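Local coordinates for protein deoxy-D-mannose-octulosonate 8-phosphate phosphatase (Haemophilus influenzae Rd, PDB 1K1E) that hydrolyses 3-deoxy-D-manno-octulosonate 8-phosphate to KDO and inorganic phosphate, a magnesium-dependent step of lipopolysaccharide biosynthesis carried out by a homotetramer, at residues A[26-37]-A[60-68]; A[107-115]-A[128-136]. One frame throughout, in Å; residues are numbered along the deposited sequence.

Interaction 1. Residues A[26-37]-A[60-68]; sequences YDANGEAIKSFH and RDSPILRRR
Strand 30-37, the second arm of a beta-hairpin, runs beside helix 63-68 with the two axes 8.6 Å apart at their closest and 31° between their directions; Lys34 and Ile64 bring the backbones nearest. The hairpin projects from the Rossmann-like core of this HAD-family phosphatase and pairs with strands of neighbouring subunits, so the sheet runs on across the interfaces; this helix packs against it close to the active site. Glu31 ties the polar end together. Its OE2 takes the NE-H of Arg60 at 2.9 Å, in the guanidinium plane but 50° above the carboxylate plane, with a weak second bond from NH2. OE1 accepts Lys34 NZ on its syn side, so one carboxylate sits between two cations; Lys34 also pairs with Asp16. By similarity Arg60, Arg68 and Asp16 bind substrate, which would make Glu31 a second-shell residue positioning Arg60. Water 1 links Glu31 OE2 to the N-cap Ser62, weakly on the Ser62 side, while Ser62 OG takes the N-H of Leu65 in an almost straight bond. In the apolar middle, Ile64 lays CG2 along the Lys34 stem, 3.6 Å from CB, and reaches CD1 to the Ala32 carbonyl. Beyond it, Arg68, bent at chi2 (48°), lies across Phe36, its guanidinium leading on to Tyr26 of the second subunit; at that bend CG sits 3.3 Å from the Phe36 ring centroid, a CH-pi contact over the face.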
loop_
_atom_site.group_PDB
_atom_site.type_symbol
_atom_site.label_atom_id
_atom_site.label_comp_id
_atom_site.label_asym_id
_atom_site.label_seq_id
_atom_site.Cartn_x
_atom_site.Cartn_y
_atom_site.Cartn_z
ATOM N N TYR A 26 -8.411 6.359 8.182
ATOM C CA TYR A 26 -9.127 7.394 8.941
ATOM C C TYR A 26 -8.984 8.861 8.492
ATOM O O TYR A 26 -7.942 9.289 8.014
ATOM C CB TYR A 26 -8.635 7.399 10.400
ATOM C CG TYR A 26 -9.368 6.498 11.385
ATOM C CD1 TYR A 26 -9.324 5.100 11.254
ATOM C CD2 TYR A 26 -10.048 7.062 12.472
ATOM C CE1 TYR A 26 -9.936 4.273 12.201
ATOM C CE2 TYR A 26 -10.662 6.288 13.423
ATOM C CZ TYR A 26 -10.608 4.873 13.298
ATOM O OH TYR A 26 -11.181 4.079 14.262
ATOM N N ASP A 27 -10.064 9.622 8.662
ATOM C CA ASP A 27 -9.925 11.065 8.556
ATOM C C ASP A 27 -10.410 11.491 9.968
ATOM O O ASP A 27 -10.553 10.619 10.840
ATOM C CB ASP A 27 -10.679 11.679 7.353
ATOM C CG ASP A 27 -12.212 11.663 7.490
ATOM O OD1 ASP A 27 -12.865 12.174 6.543
ATOM O OD2 ASP A 27 -12.775 11.163 8.475
ATOM N N ALA A 28 -10.626 12.790 10.244
ATOM C CA ALA A 28 -11.032 13.234 11.586
ATOM C C ALA A 28 -12.360 12.721 12.079
ATOM O O ALA A 28 -12.650 12.856 13.267
ATOM C CB ALA A 28 -11.057 14.757 11.656
ATOM N N ASN A 29 -13.164 12.159 11.164
ATOM C CA ASN A 29 -14.502 11.629 11.509
ATOM C C ASN A 29 -14.673 10.090 11.454
ATOM O O ASN A 29 -15.801 9.589 11.411
ATOM C CB ASN A 29 -15.534 12.253 10.573
ATOM C CG ASN A 29 -15.610 13.767 10.723
ATOM O OD1 ASN A 29 -15.492 14.510 9.742
ATOM N ND2 ASN A 29 -15.826 14.227 11.947
ATOM N N GLY A 30 -13.567 9.342 11.456
ATOM C CA GLY A 30 -13.656 7.886 11.379
ATOM C C GLY A 30 -13.085 7.360 10.062
ATOM O O GLY A 30 -12.263 8.008 9.430
ATOM N N GLU A 31 -13.534 6.186 9.645
ATOM C CA GLU A 31 -13.067 5.638 8.369
ATOM C C GLU A 31 -13.524 6.544 7.263
ATOM O O GLU A 31 -14.682 6.931 7.208
ATOM C CB GLU A 31 -13.658 4.252 8.122
ATOM C CG GLU A 31 -13.116 3.185 9.025
ATOM C CD GLU A 31 -13.565 1.808 8.524
ATOM O OE1 GLU A 31 -12.992 1.316 7.531
ATOM O OE2 GLU A 31 -14.518 1.252 9.106
ATOM N N ALA A 32 -12.634 6.834 6.338
ATOM C CA ALA A 32 -12.980 7.737 5.255
ATOM C C ALA A 32 -12.916 7.073 3.921
ATOM O O ALA A 32 -13.546 7.521 2.986
ATOM C CB ALA A 32 -12.056 8.933 5.272
ATOM N N ILE A 33 -12.137 6.009 3.834
ATOM C CA ILE A 33 -11.924 5.255 2.611
ATOM C C ILE A 33 -11.797 3.803 3.051
ATOM O O ILE A 33 -11.259 3.520 4.149
ATOM C CB ILE A 33 -10.552 5.648 1.941
ATOM C CG1 ILE A 33 -10.624 7.042 1.311
ATOM C CG2 ILE A 33 -10.161 4.632 0.812
ATOM C CD1 ILE A 33 -9.253 7.563 1.047
ATOM N N LYS A 34 -12.418 2.935 2.279
ATOM C CA LYS A 34 -12.227 1.498 2.430
ATOM C C LYS A 34 -11.644 1.016 1.125
ATOM O O LYS A 34 -12.164 1.325 0.053
ATOM C CB LYS A 34 -13.512 0.750 2.777
ATOM C CG LYS A 34 -13.984 1.137 4.162
ATOM C CD LYS A 34 -15.089 0.181 4.660
ATOM C CE LYS A 34 -14.433 -1.164 5.052
ATOM N NZ LYS A 34 -13.430 -1.059 6.245
ATOM N N SER A 35 -10.591 0.203 1.187
ATOM C CA SER A 35 -9.936 -0.183 -0.039
ATOM C C SER A 35 -10.134 -1.659 -0.353
ATOM O O SER A 35 -9.574 -2.497 0.351
ATOM C CB SER A 35 -8.450 0.152 0.105
ATOM O OG SER A 35 -8.302 1.548 0.422
ATOM N N PHE A 36 -10.858 -1.960 -1.423
ATOM C CA PHE A 36 -11.155 -3.375 -1.785
ATOM C C PHE A 36 -10.259 -3.790 -2.925
ATOM O O PHE A 36 -9.387 -2.999 -3.333
ATOM C CB PHE A 36 -12.626 -3.465 -2.166
ATOM C CG PHE A 36 -13.528 -3.073 -1.055
ATOM C CD1 PHE A 36 -14.066 -1.780 -0.982
ATOM C CD2 PHE A 36 -13.788 -3.972 -0.019
ATOM C CE1 PHE A 36 -14.855 -1.390 0.116
ATOM C CE2 PHE A 36 -14.590 -3.558 1.089
ATOM C CZ PHE A 36 -15.106 -2.283 1.143
ATOM N N HIS A 37 -10.412 -5.008 -3.440
ATOM C CA HIS A 37 -9.536 -5.426 -4.529
ATOM C C HIS A 37 -10.394 -5.826 -5.700
ATOM O O HIS A 37 -11.360 -6.602 -5.546
ATOM C CB HIS A 37 -8.621 -6.568 -4.064
ATOM C CG HIS A 37 -7.584 -6.921 -5.067
ATOM N ND1 HIS A 37 -6.241 -6.637 -4.898
ATOM C CD2 HIS A 37 -7.702 -7.495 -6.296
ATOM C CE1 HIS A 37 -5.571 -7.031 -5.980
ATOM N NE2 HIS A 37 -6.434 -7.554 -6.833
ATOM N N ARG A 60 -18.334 -4.101 11.834
ATOM C CA ARG A 60 -18.466 -2.665 11.635
ATOM C C ARG A 60 -19.496 -2.438 10.535
ATOM O O ARG A 60 -19.700 -3.290 9.686
ATOM C CB ARG A 60 -17.084 -2.061 11.220
ATOM C CG ARG A 60 -16.011 -2.044 12.353
ATOM C CD ARG A 60 -14.582 -1.610 11.885
ATOM N NE ARG A 60 -14.489 -0.160 11.664
ATOM C CZ ARG A 60 -14.104 0.729 12.594
ATOM N NH1 ARG A 60 -13.762 0.291 13.820
ATOM N NH2 ARG A 60 -14.082 2.050 12.321
ATOM N N ASP A 61 -20.179 -1.310 10.582
ATOM C CA ASP A 61 -21.166 -0.964 9.554
ATOM C C ASP A 61 -20.803 0.431 9.051
ATOM O O ASP A 61 -20.505 1.293 9.843
ATOM C CB ASP A 61 -22.561 -0.909 10.196
ATOM C CG ASP A 61 -23.704 -0.868 9.163
ATOM O OD1 ASP A 61 -24.897 -0.993 9.564
ATOM O OD2 ASP A 61 -23.443 -0.730 7.949
ATOM N N SER A 62 -20.773 0.650 7.743
ATOM C CA SER A 62 -20.508 1.993 7.265
ATOM C C SER A 62 -21.169 2.132 5.928
ATOM O O SER A 62 -21.416 1.167 5.232
ATOM C CB SER A 62 -19.016 2.285 7.127
ATOM O OG SER A 62 -18.530 1.800 5.900
ATOM N N PRO A 63 -21.463 3.370 5.543
ATOM C CA PRO A 63 -22.103 3.572 4.262
ATOM C C PRO A 63 -21.070 3.288 3.163
ATOM O O PRO A 63 -21.443 3.025 2.016
ATOM C CB PRO A 63 -22.597 5.037 4.368
ATOM C CG PRO A 63 -21.682 5.642 5.319
ATOM C CD PRO A 63 -21.443 4.612 6.342
ATOM N N ILE A 64 -19.780 3.293 3.513
ATOM C CA ILE A 64 -18.748 2.925 2.506
ATOM C C ILE A 64 -18.886 1.428 2.211
ATOM O O ILE A 64 -18.956 1.000 1.081
ATOM C CB ILE A 64 -17.313 3.197 3.001
ATOM C CG1 ILE A 64 -17.163 4.671 3.358
ATOM C CG2 ILE A 64 -16.339 2.804 1.867
ATOM C CD1 ILE A 64 -15.821 5.076 3.997
ATOM N N LEU A 65 -18.881 0.626 3.255
ATOM C CA LEU A 65 -19.067 -0.802 3.071
ATOM C C LEU A 65 -20.394 -1.114 2.375
ATOM O O LEU A 65 -20.467 -1.983 1.542
ATOM C CB LEU A 65 -18.941 -1.525 4.449
ATOM C CG LEU A 65 -19.037 -3.056 4.320
ATOM C CD1 LEU A 65 -18.058 -3.685 3.309
ATOM C CD2 LEU A 65 -18.764 -3.634 5.675
ATOM N N ARG A 66 -21.459 -0.391 2.689
ATOM C CA ARG A 66 -22.722 -0.656 2.030
ATOM C C ARG A 66 -22.701 -0.355 0.527
ATOM O O ARG A 66 -23.305 -1.053 -0.262
ATOM C CB ARG A 66 -23.807 0.120 2.788
ATOM C CG ARG A 66 -24.182 -0.652 4.082
ATOM C CD ARG A 66 -25.135 0.124 4.977
ATOM N NE ARG A 66 -25.483 -0.589 6.224
ATOM C CZ ARG A 66 -26.535 -1.390 6.365
ATOM N NH1 ARG A 66 -27.339 -1.614 5.349
ATOM N NH2 ARG A 66 -26.857 -1.886 7.558
ATOM N N ARG A 67 -21.942 0.665 0.158
ATOM C CA ARG A 67 -21.817 1.045 -1.236
ATOM C C ARG A 67 -21.082 -0.073 -1.978
ATOM O O ARG A 67 -21.460 -0.454 -3.074
ATOM C CB ARG A 67 -21.040 2.352 -1.336
ATOM C CG ARG A 67 -20.790 2.839 -2.823
ATOM C CD ARG A 67 -22.016 2.731 -3.634
ATOM N NE ARG A 67 -21.813 3.103 -5.034
ATOM C CZ ARG A 67 -22.241 4.234 -5.584
ATOM N NH1 ARG A 67 -22.911 5.102 -4.830
ATOM N NH2 ARG A 67 -21.999 4.498 -6.888
ATOM N N ARG A 68 -20.043 -0.615 -1.360
ATOM C CA ARG A 68 -19.286 -1.701 -2.001
ATOM C C ARG A 68 -20.197 -2.904 -2.156
ATOM O O ARG A 68 -20.238 -3.513 -3.229
ATOM C CB ARG A 68 -18.051 -2.028 -1.155
ATOM C CG ARG A 68 -17.083 -3.185 -1.736
ATOM C CD ARG A 68 -16.775 -2.984 -3.196
ATOM N NE ARG A 68 -15.828 -3.966 -3.675
ATOM C CZ ARG A 68 -15.478 -4.133 -4.937
ATOM N NH1 ARG A 68 -16.010 -3.364 -5.906
ATOM N NH2 ARG A 68 -14.611 -5.118 -5.213
HETATM O O HOH W 1 -16.836 -0.390 7.545
#

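Interaction 2. Residues A[107-115]-A[128-136]; sequences DDSVDLPAF and PIYVKNAVD. With CO (cobalt (II) ion), chain M; HG (mercury (II) ion), chain N.
Val131 drives its two methyls into segment 107-115 at different points: with CG1 anti to the backbone N (chi1 159°) and CG2 beside it, CG2 lies 3.4 Å from the backbone C of Asp108, and CG1 meets the edge of the Phe115 ring at CE1. This is the tight half of the contact, an apolar seam without a direct hydrogen bond between the segments. Val135 completes it by setting CG1 over the centre of the Phe115 face, 3.5 Å from the centroid, a CH-pi contact, while the carbonyl O of Asp111 covers the opposite face toward the rim. Leu112 reaches CD2 to Ala134 CB at 3.6 Å, where the seam meets the more exposed end of segment 128-136. Pro128 CD presses on the carbonyl O of Asp107, a buried atom with no polar partner in the model.

The other side is looser, bridged by a water and closed by the third subunit. Water 3 donates to both Asp108 OD2 and Tyr130 OH, bridging groups 4.4 Å apart; both also bond the third subunit, Asp108 to Arg149 and Tyr130 to Asp153. Segment 107-115 also supplies a ligand to the metal site: Asp107 OD2 binds cobalt at 2.0 Å alongside three waters, Asp14 OD2 and the backbone O of Asp16. Water 2 donates to Asp107 OD1, which also pairs with Arg39 of the third subunit. Asp111 OD2 receives the backbone N-H groups of Asp107 and Asp108, the latter on its anti lone pair, and water 4 joins it to the metal, so it braces the metal-binding turn from the second shell.

In the HAD core, strand 102-106 delivers this turn to the metal, and helix 112-117 leads on to strand 120-123, whose Ser121 and Ala123 meet Val135 and Val131; the chain then enters strand 137-138, outermost of the sheet within this chain.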
loop_
_atom_site.group_PDB
_atom_site.type_symbol
_atom_site.label_atom_id
_atom_site.label_comp_id
_atom_site.label_asym_id
_atom_site.label_seq_id
_atom_site.Cartn_x
_atom_site.Cartn_y
_atom_site.Cartn_z
ATOM N N ASP A 107 -9.542 -13.520 8.927
ATOM C CA ASP A 107 -8.109 -13.216 9.194
ATOM C C ASP A 107 -7.737 -13.087 10.670
ATOM O O ASP A 107 -6.553 -12.949 10.965
ATOM C CB ASP A 107 -7.699 -11.890 8.574
ATOM C CG ASP A 107 -8.357 -10.687 9.259
ATOM O OD1 ASP A 107 -7.681 -9.709 9.641
ATOM O OD2 ASP A 107 -9.580 -10.702 9.426
ATOM N N ASP A 108 -8.722 -13.045 11.559
ATOM C CA ASP A 108 -8.373 -12.792 12.976
ATOM C C ASP A 108 -9.176 -13.557 14.001
ATOM O O ASP A 108 -10.075 -14.353 13.643
ATOM C CB ASP A 108 -8.474 -11.247 13.251
ATOM C CG ASP A 108 -7.526 -10.763 14.353
ATOM O OD1 ASP A 108 -7.545 -9.524 14.621
ATOM O OD2 ASP A 108 -6.754 -11.604 14.903
ATOM N N SER A 109 -8.850 -13.306 15.279
ATOM C CA SER A 109 -9.492 -14.009 16.397
ATOM C C SER A 109 -10.994 -13.960 16.349
ATOM O O SER A 109 -11.649 -14.975 16.664
ATOM C CB SER A 109 -8.987 -13.443 17.743
ATOM O OG SER A 109 -7.550 -13.556 17.765
ATOM N N VAL A 110 -11.531 -12.801 15.965
ATOM C CA VAL A 110 -12.983 -12.617 15.874
ATOM C C VAL A 110 -13.584 -13.663 14.950
ATOM O O VAL A 110 -14.733 -13.998 15.114
ATOM C CB VAL A 110 -13.380 -11.191 15.280
ATOM C CG1 VAL A 110 -14.861 -10.820 15.645
ATOM C CG2 VAL A 110 -12.430 -10.087 15.813
ATOM N N ASP A 111 -12.834 -14.166 13.969
ATOM C CA ASP A 111 -13.422 -15.133 13.047
ATOM C C ASP A 111 -13.347 -16.588 13.517
ATOM O O ASP A 111 -13.934 -17.474 12.884
ATOM C CB ASP A 111 -12.725 -15.009 11.697
ATOM C CG ASP A 111 -12.719 -13.606 11.199
ATOM O OD1 ASP A 111 -13.825 -13.070 11.056
ATOM O OD2 ASP A 111 -11.643 -13.014 10.973
ATOM N N LEU A 112 -12.610 -16.836 14.602
ATOM C CA LEU A 112 -12.492 -18.203 15.079
ATOM C C LEU A 112 -13.884 -18.894 15.260
ATOM O O LEU A 112 -14.042 -20.058 14.862
ATOM C CB LEU A 112 -11.672 -18.222 16.386
ATOM C CG LEU A 112 -10.184 -17.921 16.081
ATOM C CD1 LEU A 112 -9.418 -17.863 17.447
ATOM C CD2 LEU A 112 -9.575 -18.995 15.208
ATOM N N PRO A 113 -14.876 -18.211 15.861
ATOM C CA PRO A 113 -16.180 -18.872 16.026
ATOM C C PRO A 113 -16.860 -19.055 14.654
ATOM O O PRO A 113 -17.643 -19.986 14.477
ATOM C CB PRO A 113 -16.979 -17.908 16.919
ATOM C CG PRO A 113 -15.915 -17.085 17.615
ATOM C CD PRO A 113 -14.846 -16.902 16.527
ATOM N N ALA A 114 -16.528 -18.188 13.700
ATOM C CA ALA A 114 -17.051 -18.270 12.350
ATOM C C ALA A 114 -16.534 -19.474 11.580
ATOM O O ALA A 114 -17.296 -20.134 10.844
ATOM C CB ALA A 114 -16.756 -16.960 11.561
ATOM N N PHE A 115 -15.253 -19.787 11.769
ATOM C CA PHE A 115 -14.676 -20.943 11.113
ATOM C C PHE A 115 -15.391 -22.186 11.625
ATOM O O PHE A 115 -15.703 -23.065 10.859
ATOM C CB PHE A 115 -13.174 -21.101 11.463
ATOM C CG PHE A 115 -12.316 -19.929 11.048
ATOM C CD1 PHE A 115 -11.174 -19.572 11.795
ATOM C CD2 PHE A 115 -12.594 -19.211 9.899
ATOM C CE1 PHE A 115 -10.328 -18.516 11.398
ATOM C CE2 PHE A 115 -11.753 -18.166 9.501
ATOM C CZ PHE A 115 -10.617 -17.817 10.256
ATOM N N PRO A 128 -2.735 -14.541 11.650
ATOM C CA PRO A 128 -1.773 -15.132 12.600
ATOM C C PRO A 128 -1.864 -16.595 12.671
ATOM O O PRO A 128 -2.865 -17.213 12.275
ATOM C CB PRO A 128 -2.132 -14.496 13.942
ATOM C CG PRO A 128 -3.631 -14.166 13.771
ATOM C CD PRO A 128 -3.746 -13.723 12.328
ATOM N N ILE A 129 -0.818 -17.153 13.268
ATOM C CA ILE A 129 -0.701 -18.588 13.367
ATOM C C ILE A 129 -1.905 -19.269 13.945
ATOM O O ILE A 129 -2.344 -20.313 13.453
ATOM C CB ILE A 129 0.491 -18.901 14.232
ATOM C CG1 ILE A 129 1.728 -18.244 13.604
ATOM C CG2 ILE A 129 0.627 -20.380 14.443
ATOM C CD1 ILE A 129 2.309 -19.078 12.535
ATOM N N TYR A 130 -2.446 -18.674 14.988
ATOM C CA TYR A 130 -3.583 -19.274 15.649
ATOM C C TYR A 130 -4.860 -19.285 14.827
ATOM O O TYR A 130 -5.738 -20.099 15.079
ATOM C CB TYR A 130 -3.809 -18.650 17.048
ATOM C CG TYR A 130 -3.669 -17.152 17.108
ATOM C CD1 TYR A 130 -4.747 -16.328 16.827
ATOM C CD2 TYR A 130 -2.454 -16.563 17.415
ATOM C CE1 TYR A 130 -4.623 -14.957 16.860
ATOM C CE2 TYR A 130 -2.329 -15.160 17.453
ATOM C CZ TYR A 130 -3.410 -14.384 17.179
ATOM O OH TYR A 130 -3.286 -13.034 17.244
ATOM N N VAL A 131 -4.941 -18.408 13.840
ATOM C CA VAL A 131 -6.082 -18.382 12.933
ATOM C C VAL A 131 -5.763 -19.413 11.811
ATOM O O VAL A 131 -6.603 -20.253 11.404
ATOM C CB VAL A 131 -6.203 -16.955 12.332
ATOM C CG1 VAL A 131 -6.998 -17.013 11.031
ATOM C CG2 VAL A 131 -6.858 -16.017 13.368
ATOM N N LYS A 132 -4.521 -19.398 11.338
ATOM C CA LYS A 132 -4.131 -20.338 10.283
ATOM C C LYS A 132 -4.305 -21.768 10.722
ATOM O O LYS A 132 -4.733 -22.630 9.929
ATOM C CB LYS A 132 -2.654 -20.107 9.898
ATOM C CG LYS A 132 -2.527 -18.882 9.022
ATOM C CD LYS A 132 -1.044 -18.786 8.556
ATOM C CE LYS A 132 -0.832 -17.775 7.499
ATOM N NZ LYS A 132 0.637 -17.693 7.116
ATOM N N ASN A 133 -3.978 -22.041 11.991
ATOM C CA ASN A 133 -4.087 -23.431 12.489
ATOM C C ASN A 133 -5.526 -23.899 12.609
ATOM O O ASN A 133 -5.841 -25.090 12.559
ATOM C CB ASN A 133 -3.438 -23.543 13.856
ATOM C CG ASN A 133 -3.022 -25.000 14.173
ATOM O OD1 ASN A 133 -3.329 -25.553 15.236
ATOM N ND2 ASN A 133 -2.404 -25.603 13.242
ATOM N N ALA A 134 -6.410 -22.930 12.722
ATOM C CA ALA A 134 -7.813 -23.243 12.895
ATOM C C ALA A 134 -8.644 -23.521 11.635
ATOM O O ALA A 134 -9.725 -24.126 11.709
ATOM C CB ALA A 134 -8.484 -22.087 13.725
ATOM N N VAL A 135 -8.189 -23.077 10.486
ATOM C CA VAL A 135 -9.018 -23.223 9.269
ATOM C C VAL A 135 -8.659 -24.482 8.497
ATOM O O VAL A 135 -7.653 -25.143 8.796
ATOM C CB VAL A 135 -8.764 -22.069 8.316
ATOM C CG1 VAL A 135 -9.080 -20.714 8.971
ATOM C CG2 VAL A 135 -7.275 -22.106 7.895
ATOM N N ASP A 136 -9.458 -24.799 7.486
ATOM C CA ASP A 136 -9.222 -25.963 6.642
ATOM C C ASP A 136 -8.150 -25.693 5.616
ATOM O O ASP A 136 -7.344 -26.575 5.294
ATOM C CB ASP A 136 -10.516 -26.367 5.938
ATOM C CG ASP A 136 -11.556 -26.858 6.914
ATOM O OD1 ASP A 136 -12.730 -26.370 6.906
ATOM O OD2 ASP A 136 -11.174 -27.712 7.733
HETATM CO CO CO M . -10.984 -9.272 9.771
HETATM HG HG HG N . -19.518 -19.311 9.190
HETATM O O HOH W 2 -9.550 -8.103 10.748
HETATM O O HOH W 3 -4.010 -11.289 15.025
HETATM O O HOH W 4 -11.711 -10.294 11.492
HETATM O O HOH W 5 -12.635 -7.859 9.972
#

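In the fold
From the N terminus, strand 10-14 and the loop after it bring Asp14 and Asp16 to the metal before the hairpin 23-37 leaves the core. Interaction 1 then closes the excursion through helix 38-49 and strand 53-58, tying the hairpin to helix 63-72. Only after strand 76-79 and helix 84-95 does the chain return through strand 102-106 to interaction 2, which closes a shorter loop around strand 120-123. The two contacts follow in series, neither nested nor crossed, with centres about 24 Å apart. Asp16 lies between them, paired with Lys34 of the first and sharing cobalt with Asp107 of the second. Both contacts also touch the third subunit of the tetramer.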